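Local coordinates for obscurin (Homo sapiens, PDB 2YZ8), which probably serves as a structural protein of muscle, contributing here one immunoglobulin-like domain of its long modular chain, at residues L65-R68 and Q73-G76. Numbering follows the deposited sequence.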
loop_
_atom_site.group_PDB
_atom_site.type_symbol
_atom_site.label_atom_id
_atom_site.label_comp_id
_atom_site.label_asym_id
_atom_site.label_seq_id
_atom_site.Cartn_x
_atom_site.Cartn_y
_atom_site.Cartn_z
ATOM N N LEU A 65 -1.320 3.725 1.789
ATOM C CA LEU A 65 -2.518 2.972 1.407
ATOM C C LEU A 65 -3.168 2.398 2.657
ATOM O O LEU A 65 -2.540 1.653 3.416
ATOM C CB LEU A 65 -2.198 1.833 0.422
ATOM C CG LEU A 65 -3.332 0.835 0.118
ATOM C CD1 LEU A 65 -4.374 1.432 -0.827
ATOM C CD2 LEU A 65 -2.795 -0.485 -0.436
ATOM N N VAL A 66 -4.429 2.748 2.860
ATOM C CA VAL A 66 -5.189 2.232 3.979
ATOM C C VAL A 66 -6.131 1.156 3.453
ATOM O O VAL A 66 -6.919 1.393 2.538
ATOM C CB VAL A 66 -5.958 3.357 4.728
ATOM C CG1 VAL A 66 -6.637 2.809 5.973
ATOM C CG2 VAL A 66 -5.004 4.478 5.112
ATOM N N VAL A 67 -6.003 -0.039 4.017
ATOM C CA VAL A 67 -6.881 -1.157 3.700
ATOM C C VAL A 67 -7.803 -1.324 4.897
ATOM O O VAL A 67 -7.377 -1.796 5.949
ATOM C CB VAL A 67 -6.082 -2.466 3.470
ATOM C CG1 VAL A 67 -6.990 -3.556 2.917
ATOM C CG2 VAL A 67 -4.909 -2.226 2.530
ATOM N N ARG A 68 -9.056 -0.915 4.742
ATOM C CA ARG A 68 -10.012 -0.924 5.844
ATOM C C ARG A 68 -10.729 -2.270 5.959
ATOM O O ARG A 68 -10.713 -3.068 5.018
ATOM C CB ARG A 68 -11.004 0.230 5.693
ATOM C CG ARG A 68 -10.380 1.592 5.977
ATOM C CD ARG A 68 -11.292 2.740 5.597
ATOM N NE ARG A 68 -11.265 2.992 4.160
ATOM C CZ ARG A 68 -11.511 4.168 3.596
ATOM N NH1 ARG A 68 -11.793 5.229 4.340
ATOM N NH2 ARG A 68 -11.462 4.286 2.279
ATOM N N GLN A 73 -8.775 -12.553 3.306
ATOM C CA GLN A 73 -8.752 -12.444 1.839
ATOM C C GLN A 73 -8.087 -11.163 1.342
ATOM O O GLN A 73 -7.812 -11.035 0.144
ATOM C CB GLN A 73 -10.174 -12.492 1.257
ATOM C CG GLN A 73 -10.939 -13.773 1.507
ATOM C CD GLN A 73 -11.940 -13.663 2.646
ATOM O OE1 GLN A 73 -12.964 -14.345 2.643
ATOM N NE2 GLN A 73 -11.646 -12.817 3.626
ATOM N N ASP A 74 -7.867 -10.210 2.248
ATOM C CA ASP A 74 -7.189 -8.958 1.915
ATOM C C ASP A 74 -5.677 -9.107 2.002
ATOM O O ASP A 74 -4.944 -8.219 1.583
ATOM C CB ASP A 74 -7.629 -7.828 2.854
ATOM C CG ASP A 74 -9.088 -7.450 2.692
ATOM O OD1 ASP A 74 -9.552 -7.323 1.540
ATOM O OD2 ASP A 74 -9.768 -7.248 3.721
ATOM N N SER A 75 -5.215 -10.227 2.557
ATOM C CA SER A 75 -3.787 -10.481 2.691
ATOM C C SER A 75 -3.175 -10.823 1.336
ATOM O O SER A 75 -3.876 -11.276 0.423
ATOM C CB SER A 75 -3.531 -11.605 3.704
ATOM O OG SER A 75 -3.879 -12.865 3.169
ATOM N N GLY A 76 -1.868 -10.606 1.213
ATOM C CA GLY A 76 -1.130 -10.922 -0.010
ATOM C C GLY A 76 -0.174 -9.801 -0.370
ATOM O O GLY A 76 0.155 -8.950 0.467
#
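At Val67 a chi1 of -171° sets CG1 trans to the main-chain N, where it meets Asp74, while the aspartate turns its carboxylate opposite its own carbonyl carbon (chi1 -66°). The two CB atoms face each other across the gap, their CA atoms 8.0 Å apart. Val67 CG1 comes within 4.3 Å of Asp74 CB and 4.4 Å of Asp74 CG. The methyl approaches nearly perpendicular to the carboxylate plane and lies over its flat face, roughly equidistant from its two oxygens. This is a light van der Waals touch, burying 68 Å² in all, with no hydrogen bond directly between the segments.

Lys53 bridges the two segments: its NZ forms a salt bridge with Asp74 OD2 and a hydrogen bond with Arg68 O, two acceptors that lie 4.5 Å apart. Asp74 OD1 pairs with Arg71, so each oxygen has a cationic partner, which would probably favour the ionised carboxylate despite its burial. On the strand side, Val67 bonds through its backbone to Ala26 and packs against Tyr78.

The contact therefore joins strand 62-67, in one sheet of the sandwich, to the turn leading into strand 76-82 of the other. Asp74, Gly76 and Tyr78 follow the Asp-x-Gly-x-Tyr pattern of immunoglobulin domains, and the hydrogen bond between the Tyr78 hydroxyl and Asp74 O forms the tyrosine corner characteristic of this fold.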